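N-terminal acetyltransferase B complex subunit NAT3 (Candida albicans, PDB 5K04) probably acts as the catalytic subunit of the NatB complex, transferring the acetyl group of acetyl-CoA to the N termini of target proteins. Local coordinates at residues Val78-Asp82 with Gln83-Ile87; Ile122-Lys126 with Leu127-Val131. One frame throughout, in Å; residues are numbered along the deposited sequence.

Contact 1: Val78-Asp82 with Gln83-Ile87; sequences VTVLD and QYRRI. Unlike the reference sequence in segment 78-82: Leu81 (reference Ser). With COA (coenzyme A), chain D.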
loop_
_atom_site.group_PDB
_atom_site.type_symbol
_atom_site.label_atom_id
_atom_site.label_comp_id
_atom_site.label_asym_id
_atom_site.label_seq_id
_atom_site.Cartn_x
_atom_site.Cartn_y
_atom_site.Cartn_z
ATOM N N VAL B 78 8.965 15.182 10.646
ATOM C CA VAL B 78 9.176 15.936 9.419
ATOM C C VAL B 78 10.161 15.156 8.563
ATOM O O VAL B 78 11.216 14.744 9.057
ATOM C CB VAL B 78 9.747 17.340 9.688
ATOM C CG1 VAL B 78 9.591 18.213 8.463
ATOM C CG2 VAL B 78 9.091 17.962 10.880
ATOM N N THR B 79 9.830 14.965 7.285
ATOM C CA THR B 79 10.737 14.355 6.327
ATOM C C THR B 79 10.510 14.979 4.966
ATOM O O THR B 79 9.409 15.423 4.636
ATOM C CB THR B 79 10.580 12.829 6.192
ATOM O OG1 THR B 79 9.187 12.470 6.145
ATOM C CG2 THR B 79 11.223 12.162 7.341
ATOM N N VAL B 80 11.566 14.963 4.169
ATOM C CA VAL B 80 11.575 15.537 2.838
ATOM C C VAL B 80 12.231 14.534 1.907
ATOM O O VAL B 80 13.295 13.991 2.223
ATOM C CB VAL B 80 12.324 16.883 2.817
ATOM C CG1 VAL B 80 12.442 17.429 1.390
ATOM C CG2 VAL B 80 11.625 17.876 3.732
ATOM N N LEU B 81 11.571 14.261 0.783
ATOM C CA LEU B 81 12.154 13.455 -0.285
ATOM C C LEU B 81 13.517 14.007 -0.706
ATOM O O LEU B 81 13.701 15.222 -0.816
ATOM C CB LEU B 81 11.193 13.428 -1.478
ATOM C CG LEU B 81 11.601 12.613 -2.694
ATOM C CD1 LEU B 81 11.802 11.187 -2.250
ATOM C CD2 LEU B 81 10.538 12.726 -3.804
ATOM N N ASP B 82 14.473 13.090 -0.947
ATOM C CA ASP B 82 15.858 13.466 -1.265
ATOM C C ASP B 82 15.956 14.453 -2.431
ATOM O O ASP B 82 16.793 15.361 -2.413
ATOM C CB ASP B 82 16.676 12.205 -1.573
ATOM C CG ASP B 82 16.047 11.346 -2.662
ATOM O OD1 ASP B 82 15.021 11.764 -3.243
ATOM O OD2 ASP B 82 16.576 10.242 -2.932
ATOM N N GLN B 83 15.114 14.285 -3.462
ATOM C CA GLN B 83 15.189 15.161 -4.632
ATOM C C GLN B 83 14.903 16.610 -4.269
ATOM O O GLN B 83 15.363 17.525 -4.963
ATOM C CB GLN B 83 14.207 14.702 -5.717
ATOM C CG GLN B 83 14.286 13.225 -6.098
ATOM C CD GLN B 83 15.529 12.875 -6.918
ATOM O OE1 GLN B 83 15.881 13.574 -7.870
ATOM N NE2 GLN B 83 16.194 11.782 -6.547
ATOM N N TYR B 84 14.157 16.843 -3.185
ATOM C CA TYR B 84 13.678 18.180 -2.839
ATOM C C TYR B 84 14.278 18.696 -1.529
ATOM O O TYR B 84 13.664 19.501 -0.831
ATOM C CB TYR B 84 12.148 18.183 -2.805
ATOM C CG TYR B 84 11.555 17.810 -4.161
ATOM C CD1 TYR B 84 11.529 18.734 -5.198
ATOM C CD2 TYR B 84 11.057 16.542 -4.420
ATOM C CE1 TYR B 84 11.025 18.418 -6.441
ATOM C CE2 TYR B 84 10.540 16.217 -5.683
ATOM C CZ TYR B 84 10.537 17.168 -6.688
ATOM O OH TYR B 84 10.040 16.889 -7.933
ATOM N N ARG B 85 15.499 18.279 -1.220
ATOM C CA ARG B 85 16.229 18.713 -0.043
ATOM C C ARG B 85 17.104 19.930 -0.358
ATOM O O ARG B 85 17.415 20.216 -1.515
ATOM C CB ARG B 85 17.075 17.554 0.500
ATOM C CG ARG B 85 16.213 16.432 1.090
ATOM C CD ARG B 85 17.029 15.395 1.833
ATOM N NE ARG B 85 16.169 14.320 2.316
ATOM C CZ ARG B 85 16.589 13.224 2.942
ATOM N NH1 ARG B 85 17.883 13.040 3.176
ATOM N NH2 ARG B 85 15.704 12.310 3.335
ATOM N N ARG B 86 17.487 20.654 0.711
ATOM C CA ARG B 86 18.369 21.837 0.664
ATOM C C ARG B 86 17.753 23.015 -0.087
ATOM O O ARG B 86 18.479 23.847 -0.635
ATOM C CB ARG B 86 19.745 21.515 0.064
ATOM C CG ARG B 86 20.477 20.387 0.737
ATOM C CD ARG B 86 20.348 20.440 2.252
ATOM N NE ARG B 86 20.943 21.633 2.857
ATOM C CZ ARG B 86 22.210 21.721 3.258
ATOM N NH1 ARG B 86 23.028 20.683 3.096
ATOM N NH2 ARG B 86 22.660 22.850 3.814
ATOM N N ILE B 87 16.421 23.108 -0.101
ATOM C CA ILE B 87 15.730 24.258 -0.681
ATOM C C ILE B 87 14.697 24.791 0.310
ATOM O O ILE B 87 13.770 25.509 -0.081
ATOM C CB ILE B 87 15.064 23.910 -2.029
ATOM C CG1 ILE B 87 14.084 22.742 -1.855
ATOM C CG2 ILE B 87 16.129 23.579 -3.099
ATOM C CD1 ILE B 87 13.306 22.406 -3.112
HETATM N N1A COA D . 23.829 18.431 5.607
HETATM C C2A COA D . 24.427 19.626 6.282
HETATM N N3A COA D . 23.313 20.566 6.718
HETATM C C4A COA D . 21.865 20.424 6.454
HETATM C C5A COA D . 21.296 19.166 5.623
HETATM C C6A COA D . 22.393 18.094 5.243
HETATM N N6A COA D . 22.100 16.847 4.620
HETATM N N7A COA D . 19.742 19.146 5.616
HETATM C C8A COA D . 19.135 20.330 6.452
HETATM N N9A COA D . 20.554 20.987 6.938
HETATM C C1B COA D . 20.446 22.171 8.046
HETATM C C2B COA D . 21.341 23.426 7.795
HETATM O O2B COA D . 22.454 23.862 8.579
HETATM C C3B COA D . 20.215 24.194 7.139
HETATM O O3B COA D . 20.164 25.467 6.487
HETATM P P3B COA D . 20.648 26.242 5.132
HETATM O O7A COA D . 19.379 26.618 4.389
HETATM O O8A COA D . 21.341 27.506 5.658
HETATM O O9A COA D . 21.529 25.274 4.378
HETATM C C4B COA D . 18.846 23.508 7.674
HETATM O O4B COA D . 19.044 22.277 8.483
HETATM C C5B COA D . 17.499 23.752 6.892
HETATM O O5B COA D . 17.206 23.152 5.627
HETATM P P1A COA D . 15.987 22.715 4.661
HETATM O O1A COA D . 14.746 23.289 5.235
HETATM O O2A COA D . 16.313 23.148 3.263
HETATM O O3A COA D . 15.992 21.152 4.746
HETATM P P2A COA D . 15.485 19.846 3.949
HETATM O O4A COA D . 16.620 19.392 3.078
HETATM O O5A COA D . 14.210 20.128 3.320
HETATM O O6A COA D . 15.361 18.802 5.165
HETATM C CBP COA D . 15.781 16.892 6.968
HETATM C CCP COA D . 16.025 18.447 6.385
HETATM C CDP COA D . 16.722 16.620 8.336
HETATM C CEP COA D . 14.136 16.656 7.296
HETATM C CAP COA D . 16.256 15.780 5.720
HETATM O OAP COA D . 17.412 16.100 4.983
HETATM C C9P COA D . 15.662 14.294 5.916
HETATM O O9P COA D . 16.343 13.285 6.521
HETATM N N8P COA D . 14.144 14.198 5.964
HETATM C C7P COA D . 13.388 13.262 6.981
HETATM C C6P COA D . 14.260 12.462 8.018
HETATM C C5P COA D . 15.038 13.131 9.298
HETATM O O5P COA D . 16.356 13.017 9.504
HETATM N N4P COA D . 14.209 13.983 10.176
HETATM C C3P COA D . 13.864 15.300 10.666
HETATM C C2P COA D . 14.714 16.443 11.192
HETATM S S1P COA D . 15.582 16.404 12.732
#
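Leu81 and Tyr84 are joined where strand 70-80 ends and the chain turns away. Tyr84 N donates to Leu81 O at 2.9 Å, and this bond closes a short turn. A weak bond follows, from Arg85 N to Asp82 O at 3.4 Å. The turn brings the side chain of Arg85 back over the strand end. Its chain is extended from CG to NE, which carries the guanidinium to the last strand residue. There Arg85 NE donates a hydrogen bond to Val80 O at 2.9 Å and Arg85 NH2 another at 3.1 Å. Both nitrogens grip this one oxygen, which sits in the guanidinium plane. Asp82 CB covers one face of the group, and C9P of coenzyme A covers the opposite face. Arg85 also forms salt bridges with Asp21 and with Asp368 of the partner protein chain. The apolar contacts are few. Val80 CG1 packs on Tyr84 CB at 4.3 Å. Leu81 CD2 meets the ring edge of Tyr84 at CD2, 3.9 Å away, and the two side chains point the same way. Arg86 is turned to the cofactor. Arg86 N donates to the pyrophosphate oxygen O4A of coenzyme A at 2.8 Å. Bends at chi2 (-41°) and chi3 (-63°) fold its guanidinium over the adenine, while Arg86 NH2 donates to O9A of the coenzyme A 3'-phosphate at 2.7 Å. Arg85 opens the Q/R-x-x-G-x-G/A signature of GNAT enzymes, whose Gly88 and Ala90 also donate backbone N-H groups to coenzyme A. The double grip on Val80 O and the carboxylates around Arg85 should fix its rotation, and the positive charge of Arg86 probably offsets that of the phosphate.

Contact 2: Ile122-Lys126 with Leu127-Val131; sequences ILYEK and LGYSV. With COA (coenzyme A), chain D.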
loop_
_atom_site.group_PDB
_atom_site.type_symbol
_atom_site.label_atom_id
_atom_site.label_comp_id
_atom_site.label_asym_id
_atom_site.label_seq_id
_atom_site.Cartn_x
_atom_site.Cartn_y
_atom_site.Cartn_z
ATOM N N ILE B 122 20.576 22.456 14.464
ATOM C CA ILE B 122 20.872 23.687 13.737
ATOM C C ILE B 122 19.694 24.084 12.857
ATOM O O ILE B 122 19.316 25.262 12.782
ATOM C CB ILE B 122 22.172 23.497 12.927
ATOM C CG1 ILE B 122 23.377 23.447 13.883
ATOM C CG2 ILE B 122 22.336 24.591 11.852
ATOM C CD1 ILE B 122 24.688 23.011 13.239
ATOM N N LEU B 123 19.114 23.105 12.162
ATOM C CA LEU B 123 17.902 23.322 11.388
ATOM C C LEU B 123 16.843 24.024 12.227
ATOM O O LEU B 123 16.330 25.084 11.850
ATOM C CB LEU B 123 17.396 21.976 10.855
ATOM C CG LEU B 123 16.016 21.803 10.217
ATOM C CD1 LEU B 123 15.687 22.932 9.307
ATOM C CD2 LEU B 123 15.987 20.535 9.399
ATOM N N TYR B 124 16.513 23.447 13.382
ATOM C CA TYR B 124 15.508 24.054 14.242
ATOM C C TYR B 124 16.007 25.346 14.887
ATOM O O TYR B 124 15.213 26.270 15.110
ATOM C CB TYR B 124 15.062 23.048 15.296
ATOM C CG TYR B 124 14.310 21.870 14.708
ATOM C CD1 TYR B 124 13.088 22.051 14.065
ATOM C CD2 TYR B 124 14.810 20.580 14.808
ATOM C CE1 TYR B 124 12.392 20.972 13.539
ATOM C CE2 TYR B 124 14.126 19.497 14.276
ATOM C CZ TYR B 124 12.919 19.699 13.645
ATOM O OH TYR B 124 12.235 18.628 13.125
ATOM N N GLU B 125 17.309 25.439 15.187
ATOM C CA GLU B 125 17.839 26.692 15.692
ATOM C C GLU B 125 17.657 27.811 14.676
ATOM O O GLU B 125 17.320 28.942 15.045
ATOM C CB GLU B 125 19.310 26.526 16.075
ATOM C CG GLU B 125 19.454 25.828 17.414
ATOM C CD GLU B 125 20.881 25.593 17.825
ATOM O OE1 GLU B 125 21.783 25.754 16.977
ATOM O OE2 GLU B 125 21.091 25.242 19.013
ATOM N N LYS B 126 17.864 27.512 13.389
ATOM C CA LYS B 126 17.663 28.523 12.364
ATOM C C LYS B 126 16.204 28.953 12.282
ATOM O O LYS B 126 15.916 30.065 11.827
ATOM C CB LYS B 126 18.158 27.994 11.020
ATOM C CG LYS B 126 19.673 28.059 10.878
ATOM C CD LYS B 126 20.144 27.505 9.553
ATOM C CE LYS B 126 21.663 27.400 9.518
ATOM N NZ LYS B 126 22.166 26.912 8.196
ATOM N N LEU B 127 15.283 28.107 12.734
ATOM C CA LEU B 127 13.857 28.411 12.754
ATOM C C LEU B 127 13.410 29.135 14.019
ATOM O O LEU B 127 12.219 29.432 14.149
ATOM C CB LEU B 127 13.052 27.124 12.606
ATOM C CG LEU B 127 13.210 26.421 11.258
ATOM C CD1 LEU B 127 12.338 25.171 11.198
ATOM C CD2 LEU B 127 12.871 27.372 10.111
ATOM N N GLY B 128 14.323 29.419 14.950
ATOM C CA GLY B 128 13.986 30.079 16.195
ATOM C C GLY B 128 13.853 29.172 17.405
ATOM O O GLY B 128 13.582 29.679 18.503
ATOM N N TYR B 129 14.017 27.856 17.249
ATOM C CA TYR B 129 13.948 26.959 18.392
ATOM C C TYR B 129 15.248 27.033 19.175
ATOM O O TYR B 129 16.311 27.305 18.615
ATOM C CB TYR B 129 13.696 25.516 17.949
ATOM C CG TYR B 129 12.333 25.289 17.338
ATOM C CD1 TYR B 129 12.062 25.705 16.042
ATOM C CD2 TYR B 129 11.320 24.652 18.055
ATOM C CE1 TYR B 129 10.817 25.510 15.476
ATOM C CE2 TYR B 129 10.068 24.444 17.496
ATOM C CZ TYR B 129 9.826 24.877 16.201
ATOM O OH TYR B 129 8.597 24.715 15.620
ATOM N N SER B 130 15.157 26.779 20.485
ATOM C CA SER B 130 16.342 26.677 21.333
ATOM C C SER B 130 16.225 25.456 22.238
ATOM O O SER B 130 15.125 25.037 22.608
ATOM C CB SER B 130 16.573 27.956 22.186
ATOM O OG SER B 130 15.378 28.385 22.811
ATOM N N VAL B 131 17.380 24.878 22.570
ATOM C CA VAL B 131 17.406 23.710 23.440
ATOM C C VAL B 131 16.890 24.097 24.813
ATOM O O VAL B 131 17.453 24.973 25.481
ATOM C CB VAL B 131 18.817 23.126 23.545
ATOM C CG1 VAL B 131 18.890 22.232 24.763
ATOM C CG2 VAL B 131 19.198 22.347 22.274
HETATM N N1A COA D . 23.829 18.431 5.607
HETATM C C2A COA D . 24.427 19.626 6.282
HETATM N N3A COA D . 23.313 20.566 6.718
HETATM C C4A COA D . 21.865 20.424 6.454
HETATM C C5A COA D . 21.296 19.166 5.623
HETATM C C6A COA D . 22.393 18.094 5.243
HETATM N N6A COA D . 22.100 16.847 4.620
HETATM N N7A COA D . 19.742 19.146 5.616
HETATM C C8A COA D . 19.135 20.330 6.452
HETATM N N9A COA D . 20.554 20.987 6.938
HETATM C C1B COA D . 20.446 22.171 8.046
HETATM C C2B COA D . 21.341 23.426 7.795
HETATM O O2B COA D . 22.454 23.862 8.579
HETATM C C3B COA D . 20.215 24.194 7.139
HETATM O O3B COA D . 20.164 25.467 6.487
HETATM P P3B COA D . 20.648 26.242 5.132
HETATM O O7A COA D . 19.379 26.618 4.389
HETATM O O8A COA D . 21.341 27.506 5.658
HETATM O O9A COA D . 21.529 25.274 4.378
HETATM C C4B COA D . 18.846 23.508 7.674
HETATM O O4B COA D . 19.044 22.277 8.483
HETATM C C5B COA D . 17.499 23.752 6.892
HETATM O O5B COA D . 17.206 23.152 5.627
HETATM P P1A COA D . 15.987 22.715 4.661
HETATM O O1A COA D . 14.746 23.289 5.235
HETATM O O2A COA D . 16.313 23.148 3.263
HETATM O O3A COA D . 15.992 21.152 4.746
HETATM P P2A COA D . 15.485 19.846 3.949
HETATM O O4A COA D . 16.620 19.392 3.078
HETATM O O5A COA D . 14.210 20.128 3.320
HETATM O O6A COA D . 15.361 18.802 5.165
HETATM C CBP COA D . 15.781 16.892 6.968
HETATM C CCP COA D . 16.025 18.447 6.385
HETATM C CDP COA D . 16.722 16.620 8.336
HETATM C CEP COA D . 14.136 16.656 7.296
HETATM C CAP COA D . 16.256 15.780 5.720
HETATM O OAP COA D . 17.412 16.100 4.983
HETATM C C9P COA D . 15.662 14.294 5.916
HETATM O O9P COA D . 16.343 13.285 6.521
HETATM N N8P COA D . 14.144 14.198 5.964
HETATM C C7P COA D . 13.388 13.262 6.981
HETATM C C6P COA D . 14.260 12.462 8.018
HETATM C C5P COA D . 15.038 13.131 9.298
HETATM O O5P COA D . 16.356 13.017 9.504
HETATM N N4P COA D . 14.209 13.983 10.176
HETATM C C3P COA D . 13.864 15.300 10.666
HETATM C C2P COA D . 14.714 16.443 11.192
HETATM S S1P COA D . 15.582 16.404 12.732
HETATM O O HOH W 1 19.839 25.708 21.111
#
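Leu127 folds back onto the last turn of helix 118-126, against Leu123 and Tyr124. Leu127 CB rests 3.4 Å from Tyr124 O. With CG beside the backbone N (chi1 -66°), the branch runs back along the helix and lies close to Leu123 O. Leu127 CD1 then comes within 4.3 Å of Tyr124 CD1, obliquely to the ring. Tyr129 packs on Tyr124 as well. The two rings form a T-shaped pair, with centroids 5.6 Å apart and planes at 70°. The edge of Tyr124 points at the face of Tyr129, and Tyr124 O lies at the edge of the Tyr129 ring. The backbone between them is a Schellman motif. Gly128 has a positive phi of 100°, and two bonds run back into the final turn. Tyr129 N donates to Tyr124 O at 2.9 Å, and Gly128 N donates to Glu125 O at 3.0 Å. Beyond it the chain enters strand 130-135. A CA-H...O contact of 3.4 Å, from Glu125 CA to Tyr129 O, adds to the join. The Glu125 carboxylate is held by Arg121, and its OE2 also receives a bond from a water that accepts from Val131 N. Leu127 and Tyr124 both touch helix 89-96, while Tyr124 and Tyr129 reach the sheet at strand 108-114. The same helix turn serves the cofactor. Tyr124 CE2 is 3.8 Å from the thiol sulfur S1P of coenzyme A. The extended chain of Lys126 reaches the ribose and its 3'-phosphate: Lys126 NZ bonds to coenzyme A O8A at 2.7 Å, and also to O3B and O2B.

Both contacts are local, and they follow in series; neither nests in nor crosses the other. Contact 1 closes the turn that leads from strand 70-80 toward helix 89-96. The chain then passes through strand 108-114, which pairs parallel to strand 70-80, and enters helix 118-126. Contact 2 closes the turn from that helix into strand 130-135, at one edge of the sheet. Their centres lie 18 Å apart. They still touch at one point, where Val78 CG2 is 3.9 Å from Tyr124 OH. Coenzyme A spans both: Arg86 of contact 1 and Lys126 of contact 2 each bond to its 3'-phosphate.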